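Local coordinates for protein cleavage stimulation factor 77 (Encephalitozoon cuniculi, PDB 2UY1) that probably binds mRNA and probably serves as a scaffold in 3'-end processing of nuclear pre-mRNA, at residues Val321-Ala326 with Asn341-Gly346; Val317-Phe322 with Leu348-Ser353; Gln161-Leu166 with Ala176-Leu181; Tyr211-Tyr216 with Met246-Tyr251. All blocks are in the same frame, centred on the assembly; numbering follows the deposited sequence.

Interaction 1. Residues Val321-Ala326 with Asn341-Gly346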
# COMPACT_ATOMS: atom_id res chain seq x y z
N VAL B 321 11.77 4.03 -20.22
CA VAL B 321 11.93 3.39 -21.52
C VAL B 321 12.99 2.33 -21.34
O VAL B 321 12.89 1.27 -21.89
CB VAL B 321 12.31 4.45 -22.67
CG1 VAL B 321 12.67 3.75 -24.04
CG2 VAL B 321 11.17 5.37 -22.88
N PHE B 322 13.95 2.62 -20.47
CA PHE B 322 14.99 1.66 -20.11
C PHE B 322 14.43 0.52 -19.29
O PHE B 322 14.85 -0.59 -19.48
CB PHE B 322 16.07 2.33 -19.25
CG PHE B 322 16.91 3.37 -19.98
CD1 PHE B 322 18.04 3.00 -20.70
CD2 PHE B 322 16.57 4.73 -19.92
CE1 PHE B 322 18.83 3.95 -21.35
CE2 PHE B 322 17.36 5.70 -20.56
CZ PHE B 322 18.51 5.31 -21.26
N ILE B 323 13.59 0.82 -18.29
CA ILE B 323 12.95 -0.17 -17.44
C ILE B 323 12.01 -1.05 -18.27
O ILE B 323 11.97 -2.26 -18.11
CB ILE B 323 12.10 0.51 -16.32
CG1 ILE B 323 12.93 1.48 -15.45
CG2 ILE B 323 11.28 -0.51 -15.50
CD1 ILE B 323 12.03 2.28 -14.42
N TYR B 324 11.24 -0.43 -19.17
CA TYR B 324 10.42 -1.23 -20.08
C TYR B 324 11.25 -2.18 -20.95
O TYR B 324 10.88 -3.35 -21.11
CB TYR B 324 9.59 -0.29 -20.93
CG TYR B 324 9.03 -0.95 -22.14
CD1 TYR B 324 7.83 -1.68 -22.08
CD2 TYR B 324 9.71 -0.85 -23.35
CE1 TYR B 324 7.37 -2.29 -23.21
CE2 TYR B 324 9.26 -1.45 -24.48
CZ TYR B 324 8.10 -2.15 -24.42
OH TYR B 324 7.67 -2.72 -25.60
N CYS B 325 12.35 -1.71 -21.53
CA CYS B 325 13.20 -2.59 -22.40
C CYS B 325 13.86 -3.71 -21.63
O CYS B 325 14.13 -4.78 -22.21
CB CYS B 325 14.33 -1.82 -23.10
SG CYS B 325 13.68 -0.76 -24.44
N ALA B 326 14.23 -3.42 -20.38
CA ALA B 326 14.87 -4.46 -19.54
C ALA B 326 13.86 -5.59 -19.23
O ALA B 326 14.18 -6.82 -19.27
CB ALA B 326 15.42 -3.85 -18.27
N ASN B 341 22.18 -4.84 -17.74
CA ASN B 341 22.89 -3.85 -18.53
C ASN B 341 22.00 -2.73 -19.00
O ASN B 341 22.43 -1.61 -18.95
CB ASN B 341 23.75 -4.51 -19.62
CG ASN B 341 24.86 -5.36 -18.99
OD1 ASN B 341 26.02 -5.04 -19.10
ND2 ASN B 341 24.48 -6.39 -18.25
N ILE B 342 20.75 -3.02 -19.35
CA ILE B 342 19.82 -1.94 -19.73
C ILE B 342 19.46 -1.04 -18.55
O ILE B 342 19.45 0.19 -18.67
CB ILE B 342 18.56 -2.53 -20.42
CG1 ILE B 342 18.98 -3.36 -21.63
CG2 ILE B 342 17.57 -1.46 -20.74
CD1 ILE B 342 17.90 -4.11 -22.33
N PHE B 343 19.19 -1.65 -17.39
CA PHE B 343 18.93 -0.88 -16.15
C PHE B 343 20.16 -0.02 -15.76
O PHE B 343 20.00 1.14 -15.36
CB PHE B 343 18.67 -1.83 -14.97
CG PHE B 343 17.23 -2.25 -14.77
CD1 PHE B 343 16.90 -3.58 -14.85
CD2 PHE B 343 16.26 -1.34 -14.33
CE1 PHE B 343 15.57 -4.00 -14.65
CE2 PHE B 343 14.92 -1.76 -14.08
CZ PHE B 343 14.58 -3.10 -14.26
N SER B 344 21.35 -0.62 -15.86
CA SER B 344 22.64 0.03 -15.54
C SER B 344 22.88 1.24 -16.45
O SER B 344 23.11 2.34 -15.94
CB SER B 344 23.80 -0.98 -15.67
OG SER B 344 23.73 -2.03 -14.69
N SER B 345 22.79 1.06 -17.77
CA SER B 345 22.78 2.20 -18.77
C SER B 345 21.84 3.29 -18.43
O SER B 345 22.20 4.46 -18.47
CB SER B 345 22.32 1.71 -20.11
OG SER B 345 23.21 0.74 -20.55
N GLY B 346 20.60 2.93 -18.13
CA GLY B 346 19.61 3.89 -17.78
C GLY B 346 19.93 4.68 -16.55
O GLY B 346 19.56 5.81 -16.47
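Gly-346 CA stands over the face of the Phe-322 ring, 3.5 Å from its centroid and only 13° off the ring normal, in one of two CH-pi contacts between the antiparallel helices 319-333 and 337-349. Having no side chain, glycine lets the backbone itself come down on the aromatic face. In the reverse sense, the small methyl of Ala-326 faces the Phe-343 ring, its CB lying 4.0 Å from the centroid.

The other main side-chain contacts are apolar packing. Ile-342 fits between these two points: CB packs on Ala-326 CB at 4.0 Å, CG2 meets Cys-325 CB at the same separation, and CD1, at the end of the other branch, reaches Cys-325 O at 3.8 Å. Because CG1 is anti to the carbonyl carbon (chi1 -57°), CG2 turns onto the opposing backbone, 3.1 Å from Phe-322 O, a tight approach. That oxygen already accepts the helical bond from Ala-326 N. Ile-323 CG1 crosses obliquely to touch Phe-343 CE2 at 4.0 Å.

No hydrogen bond joins the segments. At the margin, Ser-345 OG returns to its own helix, bonding Asn-341 O at 2.9 Å from the opposite face to Ser-345 N.

The segment axes approach to 8.5 Å at 173°, a close spacing that suits small residues in the interface. Such antiparallel helix pairs are the building material of the TPR-like HAT solenoid of this family.

Interaction 2. Residues Val317-Phe322 with Leu348-Ser353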
# COMPACT_ATOMS: atom_id res chain seq x y z
N VAL B 317 15.80 9.71 -23.88
CA VAL B 317 14.71 8.80 -23.59
C VAL B 317 14.69 8.67 -22.08
O VAL B 317 15.74 8.54 -21.47
CB VAL B 317 14.80 7.40 -24.35
CG1 VAL B 317 15.32 7.58 -25.78
CG2 VAL B 317 15.66 6.34 -23.60
N GLY B 318 13.49 8.74 -21.50
CA GLY B 318 13.32 8.77 -20.03
C GLY B 318 13.72 7.48 -19.34
O GLY B 318 13.99 6.46 -20.00
N PRO B 319 13.70 7.50 -17.99
CA PRO B 319 13.91 6.31 -17.14
C PRO B 319 12.98 5.14 -17.50
O PRO B 319 13.43 4.00 -17.57
CB PRO B 319 13.58 6.83 -15.73
CG PRO B 319 13.86 8.30 -15.81
CD PRO B 319 13.40 8.70 -17.19
N HIS B 320 11.71 5.40 -17.76
CA HIS B 320 10.75 4.33 -18.03
C HIS B 320 11.09 3.45 -19.22
O HIS B 320 10.65 2.32 -19.30
CB HIS B 320 9.38 4.95 -18.32
CG HIS B 320 8.71 5.52 -17.11
ND1 HIS B 320 8.76 6.76 -16.56
CD2 HIS B 320 7.90 4.77 -16.29
CE1 HIS B 320 7.96 6.74 -15.44
NE2 HIS B 320 7.44 5.53 -15.31
N VAL B 321 11.77 4.03 -20.22
CA VAL B 321 11.93 3.39 -21.52
C VAL B 321 12.99 2.33 -21.34
O VAL B 321 12.89 1.27 -21.89
CB VAL B 321 12.31 4.45 -22.67
CG1 VAL B 321 12.67 3.75 -24.04
CG2 VAL B 321 11.17 5.37 -22.88
N PHE B 322 13.95 2.62 -20.47
CA PHE B 322 14.99 1.66 -20.11
C PHE B 322 14.43 0.52 -19.29
O PHE B 322 14.85 -0.59 -19.48
CB PHE B 322 16.07 2.33 -19.25
CG PHE B 322 16.91 3.37 -19.98
CD1 PHE B 322 18.04 3.00 -20.70
CD2 PHE B 322 16.57 4.73 -19.92
CE1 PHE B 322 18.83 3.95 -21.35
CE2 PHE B 322 17.36 5.70 -20.56
CZ PHE B 322 18.51 5.31 -21.26
N LEU B 348 23.07 5.31 -15.48
CA LEU B 348 24.06 6.27 -16.00
C LEU B 348 23.44 7.54 -16.61
O LEU B 348 23.87 8.65 -16.31
CB LEU B 348 25.00 5.61 -17.00
CG LEU B 348 25.83 4.39 -16.58
CD1 LEU B 348 26.26 3.62 -17.81
CD2 LEU B 348 27.04 4.77 -15.75
N LYS B 349 22.42 7.38 -17.47
CA LYS B 349 21.69 8.54 -17.99
C LYS B 349 20.91 9.31 -16.94
O LYS B 349 20.84 10.54 -17.01
CB LYS B 349 20.77 8.18 -19.14
CG LYS B 349 21.44 7.51 -20.34
CD LYS B 349 22.17 8.45 -21.32
CE LYS B 349 22.90 7.59 -22.44
NZ LYS B 349 23.29 8.38 -23.65
N HIS B 350 20.27 8.60 -15.99
CA HIS B 350 19.37 9.24 -15.01
C HIS B 350 19.83 8.88 -13.60
O HIS B 350 19.19 8.08 -12.93
CB HIS B 350 17.90 8.83 -15.27
CG HIS B 350 17.41 9.22 -16.63
ND1 HIS B 350 17.00 10.42 -17.12
CD2 HIS B 350 17.40 8.35 -17.70
CE1 HIS B 350 16.73 10.24 -18.46
NE2 HIS B 350 16.98 8.99 -18.78
N PRO B 351 20.95 9.52 -13.16
CA PRO B 351 21.68 9.11 -11.96
C PRO B 351 20.88 9.40 -10.70
O PRO B 351 21.16 8.80 -9.66
CB PRO B 351 22.94 10.01 -11.97
CG PRO B 351 22.69 11.08 -12.92
CD PRO B 351 21.52 10.74 -13.77
N ASP B 352 19.92 10.32 -10.83
CA ASP B 352 19.02 10.78 -9.78
C ASP B 352 17.59 10.22 -9.91
O ASP B 352 16.69 10.79 -9.36
CB ASP B 352 18.91 12.33 -9.80
CG ASP B 352 20.23 13.04 -9.45
OD1 ASP B 352 20.98 12.54 -8.56
OD2 ASP B 352 20.51 14.10 -10.06
N SER B 353 17.38 9.14 -10.66
CA SER B 353 16.02 8.61 -10.83
C SER B 353 15.74 7.55 -9.74
O SER B 353 16.20 6.45 -9.84
CB SER B 353 15.88 7.94 -12.21
OG SER B 353 14.57 7.36 -12.38
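With CG anti to the carbonyl carbon (chi1 -60°) and the imidazole swung to chi2 -78°, His-350 lays one ring face over Pro-319 and aims NE2 at the carbonyl of Val-317. NE2 donates to Val-317 O at 3.0 Å with an N-H...O angle of 147°; the oxygen lies near the ring plane and offers a lone pair in its carbonyl plane. Pro-319 CD stands almost on the ring normal, 3.8 Å from the His-350 centroid, a CH-pi contact that a rigid pyrrolidine serves well. Histidine thus works twice, as a flat pi face for Pro-319 CD and as an N-H donor at its edge, and the two uses fix the ring's rotation.

Phe-322 meets the same imidazole rim to rim, CE2 lying 3.8 Å from His-350 NE2 with the planes steeply inclined. Its CZ also touches Lys-349 CG at 3.8 Å, where the lysine contributes only its aliphatic stem. Ser-353 OG rests 3.5 Å from Pro-319 CB while capping Leu-356 N.

The contact therefore ties the entry of helix 319-333 to the turn after helix 337-349. Helix 354-367 adds Leu-356 against both Pro-319 and His-350, whereas helices 282-300 and 302-311 back Val-317 and Phe-322 through Arg-289 and Phe-309.

Interaction 3. Residues Gln161-Leu166 with Ala176-Leu181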
# COMPACT_ATOMS: atom_id res chain seq x y z
N GLN B 161 -37.98 -0.15 -21.06
CA GLN B 161 -37.82 -0.03 -19.60
C GLN B 161 -36.35 -0.07 -19.22
O GLN B 161 -35.89 0.79 -18.47
CB GLN B 161 -38.55 -1.15 -18.86
CG GLN B 161 -40.07 -1.16 -18.99
CD GLN B 161 -40.65 -2.53 -18.64
OE1 GLN B 161 -39.92 -3.48 -18.34
NE2 GLN B 161 -41.98 -2.64 -18.69
N GLN B 162 -35.63 -1.07 -19.73
CA GLN B 162 -34.18 -1.22 -19.49
C GLN B 162 -33.34 -0.08 -20.09
O GLN B 162 -32.26 0.22 -19.57
CB GLN B 162 -33.66 -2.57 -20.00
CG GLN B 162 -34.41 -3.81 -19.45
CD GLN B 162 -33.58 -5.12 -19.49
OE1 GLN B 162 -33.00 -5.49 -20.53
NE2 GLN B 162 -33.54 -5.82 -18.36
N ILE B 163 -33.86 0.54 -21.15
CA ILE B 163 -33.19 1.59 -21.93
C ILE B 163 -33.45 2.98 -21.33
O ILE B 163 -32.54 3.82 -21.24
CB ILE B 163 -33.64 1.53 -23.45
CG1 ILE B 163 -33.10 0.28 -24.14
CG2 ILE B 163 -33.17 2.75 -24.26
CD1 ILE B 163 -33.74 0.00 -25.50
N GLN B 164 -34.69 3.21 -20.90
CA GLN B 164 -35.15 4.51 -20.39
C GLN B 164 -34.21 5.14 -19.38
O GLN B 164 -33.95 6.34 -19.48
CB GLN B 164 -36.55 4.41 -19.76
CG GLN B 164 -37.28 5.73 -19.66
CD GLN B 164 -38.75 5.56 -19.25
OE1 GLN B 164 -39.28 4.44 -19.19
NE2 GLN B 164 -39.42 6.69 -18.99
N PRO B 165 -33.72 4.34 -18.39
CA PRO B 165 -32.90 5.02 -17.40
C PRO B 165 -31.50 5.38 -17.94
O PRO B 165 -30.88 6.30 -17.44
CB PRO B 165 -32.82 4.01 -16.24
CG PRO B 165 -32.97 2.68 -16.89
CD PRO B 165 -33.83 2.89 -18.10
N LEU B 166 -31.02 4.66 -18.95
CA LEU B 166 -29.74 4.97 -19.59
C LEU B 166 -29.83 6.26 -20.44
O LEU B 166 -28.88 7.05 -20.50
CB LEU B 166 -29.26 3.76 -20.42
CG LEU B 166 -29.29 2.31 -19.90
CD1 LEU B 166 -29.01 1.36 -21.02
CD2 LEU B 166 -28.37 2.00 -18.71
N ALA B 176 -22.22 3.12 -23.22
CA ALA B 176 -21.53 1.83 -23.08
C ALA B 176 -22.48 0.78 -22.57
O ALA B 176 -22.61 -0.27 -23.16
CB ALA B 176 -20.36 1.97 -22.13
N ARG B 177 -23.19 1.11 -21.50
CA ARG B 177 -24.26 0.24 -20.98
C ARG B 177 -25.33 -0.13 -22.02
O ARG B 177 -25.71 -1.30 -22.14
CB ARG B 177 -24.90 0.90 -19.76
CG ARG B 177 -24.18 0.63 -18.43
CD ARG B 177 -24.89 1.30 -17.28
NE ARG B 177 -24.06 1.33 -16.07
CZ ARG B 177 -23.60 2.44 -15.49
NH1 ARG B 177 -23.89 3.65 -15.98
NH2 ARG B 177 -22.86 2.36 -14.39
N LEU B 178 -25.78 0.87 -22.78
CA LEU B 178 -26.74 0.65 -23.87
C LEU B 178 -26.22 -0.32 -24.92
O LEU B 178 -26.91 -1.29 -25.29
CB LEU B 178 -27.18 1.98 -24.51
CG LEU B 178 -28.12 1.97 -25.75
CD1 LEU B 178 -29.55 1.50 -25.37
CD2 LEU B 178 -28.20 3.33 -26.42
N ILE B 179 -25.01 -0.05 -25.42
CA ILE B 179 -24.32 -0.93 -26.35
C ILE B 179 -24.32 -2.38 -25.89
O ILE B 179 -24.76 -3.27 -26.65
CB ILE B 179 -22.85 -0.46 -26.64
CG1 ILE B 179 -22.86 0.73 -27.61
CG2 ILE B 179 -21.97 -1.62 -27.22
CD1 ILE B 179 -21.55 1.52 -27.65
N ASP B 180 -23.83 -2.61 -24.67
CA ASP B 180 -23.76 -3.97 -24.08
C ASP B 180 -25.13 -4.68 -23.99
O ASP B 180 -25.23 -5.85 -24.32
CB ASP B 180 -23.15 -3.92 -22.68
CG ASP B 180 -21.72 -3.40 -22.66
OD1 ASP B 180 -20.90 -3.75 -23.56
OD2 ASP B 180 -21.42 -2.63 -21.72
N LEU B 181 -26.15 -3.97 -23.52
CA LEU B 181 -27.53 -4.47 -23.45
C LEU B 181 -28.05 -4.93 -24.82
O LEU B 181 -28.65 -6.01 -24.92
CB LEU B 181 -28.48 -3.41 -22.82
CG LEU B 181 -30.02 -3.55 -23.00
CD1 LEU B 181 -30.61 -4.27 -21.85
CD2 LEU B 181 -30.71 -2.21 -23.18
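Leu-181 N bonds Arg-177 O at 3.0 Å, a regular helical link between two residues that both reach across to helix 150-167. From this turn Leu-181 extends its two methyls to different partners. CG is anti to the backbone N, while chi2 of 94° departs from a staggered value; CD2 thereby meets Ile-163 CG1 at 3.6 Å, and CD1 comes within 3.0 Å of Gln-162 OE1. The latter is a tight approach of an amide oxygen to a methyl group, with no polar bond in it.

Leu-166 divides its branches in a similar way. CD1 settles on the backbone of Leu-178, 3.7 Å from its CA, and CD2 lies 3.8 Å from Arg-177 CB. The arginine's hydrocarbon stem is what touches; its guanidinium leads off to Asn-174 through NH1. Leu-178 CD1 closes the inner side, 4.0 Å from Ile-163 CG1, and continues into Ile-201 and Trp-82.

The axes of the two antiparallel segments, at 164°, approach to 10.0 Å, a gap that long branched side chains can bridge. Without a hydrogen bond across it, the contact is held by shape and by burial of aliphatic surface, while Gln-162 and Arg-177 put polar groups at its exposed margin.

Interaction 4. Residues Tyr211-Tyr216 with Met246-Tyr251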
# COMPACT_ATOMS: atom_id res chain seq x y z
N TYR B 211 -16.63 14.30 -29.14
CA TYR B 211 -15.41 14.73 -28.48
C TYR B 211 -14.69 13.63 -27.67
O TYR B 211 -13.51 13.76 -27.35
CB TYR B 211 -15.75 15.94 -27.58
CG TYR B 211 -16.74 15.65 -26.44
CD1 TYR B 211 -16.28 15.20 -25.19
CD2 TYR B 211 -18.12 15.85 -26.60
CE1 TYR B 211 -17.19 14.94 -24.14
CE2 TYR B 211 -19.02 15.61 -25.57
CZ TYR B 211 -18.55 15.15 -24.34
OH TYR B 211 -19.45 14.91 -23.31
N ALA B 212 -15.38 12.53 -27.36
CA ALA B 212 -14.88 11.54 -26.41
C ALA B 212 -14.29 10.33 -27.16
O ALA B 212 -14.99 9.61 -27.86
CB ALA B 212 -15.98 11.10 -25.51
N GLU B 213 -13.01 10.11 -26.99
CA GLU B 213 -12.32 9.09 -27.80
C GLU B 213 -12.83 7.65 -27.59
O GLU B 213 -12.71 6.80 -28.47
CB GLU B 213 -10.79 9.26 -27.71
CG GLU B 213 -10.04 8.60 -26.60
CD GLU B 213 -8.61 9.21 -26.50
OE1 GLU B 213 -7.88 9.38 -27.53
OE2 GLU B 213 -8.22 9.55 -25.38
N GLU B 214 -13.50 7.44 -26.45
CA GLU B 214 -14.04 6.11 -26.09
C GLU B 214 -15.08 5.65 -27.09
O GLU B 214 -15.12 4.51 -27.44
CB GLU B 214 -14.72 6.14 -24.72
CG GLU B 214 -13.77 6.36 -23.62
CD GLU B 214 -13.79 7.77 -23.04
OE1 GLU B 214 -13.69 8.77 -23.79
OE2 GLU B 214 -13.86 7.84 -21.78
N VAL B 215 -15.92 6.57 -27.54
CA VAL B 215 -17.00 6.23 -28.46
C VAL B 215 -16.46 5.61 -29.74
O VAL B 215 -17.02 4.66 -30.28
CB VAL B 215 -17.85 7.46 -28.81
CG1 VAL B 215 -18.66 7.92 -27.61
CG2 VAL B 215 -16.96 8.59 -29.32
N TYR B 216 -15.35 6.16 -30.23
CA TYR B 216 -14.74 5.72 -31.49
C TYR B 216 -14.14 4.35 -31.29
O TYR B 216 -14.24 3.51 -32.18
CB TYR B 216 -13.68 6.73 -31.97
CG TYR B 216 -14.28 8.09 -32.22
CD1 TYR B 216 -14.79 8.44 -33.48
CD2 TYR B 216 -14.42 9.02 -31.16
CE1 TYR B 216 -15.41 9.71 -33.70
CE2 TYR B 216 -15.03 10.26 -31.38
CZ TYR B 216 -15.51 10.59 -32.64
OH TYR B 216 -16.08 11.83 -32.86
N MET B 246 -3.93 11.08 -26.68
CA MET B 246 -3.02 10.07 -27.24
C MET B 246 -3.63 8.66 -27.46
O MET B 246 -3.21 7.97 -28.36
CB MET B 246 -1.79 9.98 -26.33
CG MET B 246 -0.72 8.92 -26.63
SD MET B 246 0.82 9.47 -25.90
CE MET B 246 1.16 10.83 -27.03
N PHE B 247 -4.59 8.22 -26.63
CA PHE B 247 -5.17 6.84 -26.73
C PHE B 247 -5.49 6.36 -28.18
O PHE B 247 -5.04 5.28 -28.61
CB PHE B 247 -6.45 6.67 -25.84
CG PHE B 247 -7.08 5.32 -25.95
CD1 PHE B 247 -6.75 4.29 -25.04
CD2 PHE B 247 -7.98 5.03 -26.99
CE1 PHE B 247 -7.33 3.03 -25.16
CE2 PHE B 247 -8.55 3.77 -27.12
CZ PHE B 247 -8.22 2.75 -26.21
N LEU B 248 -6.31 7.14 -28.89
CA LEU B 248 -6.82 6.71 -30.20
C LEU B 248 -5.73 6.61 -31.23
O LEU B 248 -5.85 5.82 -32.14
CB LEU B 248 -7.96 7.63 -30.73
CG LEU B 248 -9.40 7.35 -30.35
CD1 LEU B 248 -10.30 8.29 -31.15
CD2 LEU B 248 -9.85 5.94 -30.62
N SER B 249 -4.65 7.40 -31.09
CA SER B 249 -3.49 7.27 -31.98
C SER B 249 -2.68 6.02 -31.70
O SER B 249 -2.16 5.39 -32.64
CB SER B 249 -2.61 8.52 -31.94
OG SER B 249 -3.37 9.68 -32.35
N LEU B 250 -2.53 5.68 -30.42
CA LEU B 250 -1.85 4.45 -30.01
C LEU B 250 -2.58 3.19 -30.47
O LEU B 250 -1.95 2.21 -30.95
CB LEU B 250 -1.61 4.43 -28.48
CG LEU B 250 -0.71 5.51 -27.85
CD1 LEU B 250 -0.32 5.13 -26.43
CD2 LEU B 250 0.54 5.74 -28.64
N TYR B 251 -3.91 3.20 -30.30
CA TYR B 251 -4.77 2.17 -30.82
C TYR B 251 -4.76 2.09 -32.38
O TYR B 251 -4.65 1.03 -32.98
CB TYR B 251 -6.16 2.47 -30.30
CG TYR B 251 -7.29 1.58 -30.81
CD1 TYR B 251 -7.59 0.36 -30.15
CD2 TYR B 251 -8.11 1.98 -31.87
CE1 TYR B 251 -8.65 -0.45 -30.57
CE2 TYR B 251 -9.20 1.13 -32.29
CZ TYR B 251 -9.45 -0.05 -31.63
OH TYR B 251 -10.50 -0.87 -32.02
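Glu-213 opens the contact, reaching along Leu-248 to the backbone of the opposite segment. Its CG occupies the crowded position between backbone N and carbonyl carbon (chi1 87°), and from there the chain extends until OE1 accepts from Leu-248 N at 3.1 Å. The bond is fairly straight, 155° at the hydrogen, but the donor stands well out of the carboxylate plane. Glutamate suits this place because its stem is apolar as well: CB packs 3.5 Å from Leu-248 CG, the two side chains sliding past each other in opposite directions. Farther out, Glu-213 CD rests 3.4 Å from Phe-247 CB, with carboxylate and phenyl planes 62° apart. The Phe-247 ring itself goes on to meet Tyr-439 and Phe-446, joining the contact to helix 434-446.

One turn later, Tyr-216 supplies its CB, 3.8 Å from Leu-248 CD1. The tyrosine side chain crosses that of the leucine at about a right angle, and its hydroxyl goes to Phe-210 O. Leu-248 is thus flanked by two residues of one helical turn, and its branched end fills the groove between them, while Ile-240 touches it from helix 229-242.

Chemically, a carboxylate holds an amide in the first turn of helix 247-255. Such a location near a helix start would probably favour the charged form of Glu-213, and the aliphatic and aromatic neighbours probably screen part of the bond from water.

In the fold
All four contacts join neighbouring helices or their ends within one helical solenoid, and none contains a ligand or a recognised active site. Interactions 1 and 2 are two levels of the same helix pair, 319-333 with 337-349: their centres lie about 8 Å apart and Phe-322 serves both, through different partners. Interaction 4 lies near the middle of the chain, its centre about 29 Å from each of theirs. Interaction 3 comes earlier in the sequence, about 22 Å from interaction 4 centre to centre, with nearest atoms about 6 Å apart. It sits on the far side of the chain's centre from interaction 1, about 46 Å between centres. Helix 434-446 packs beside interactions 3 and 4.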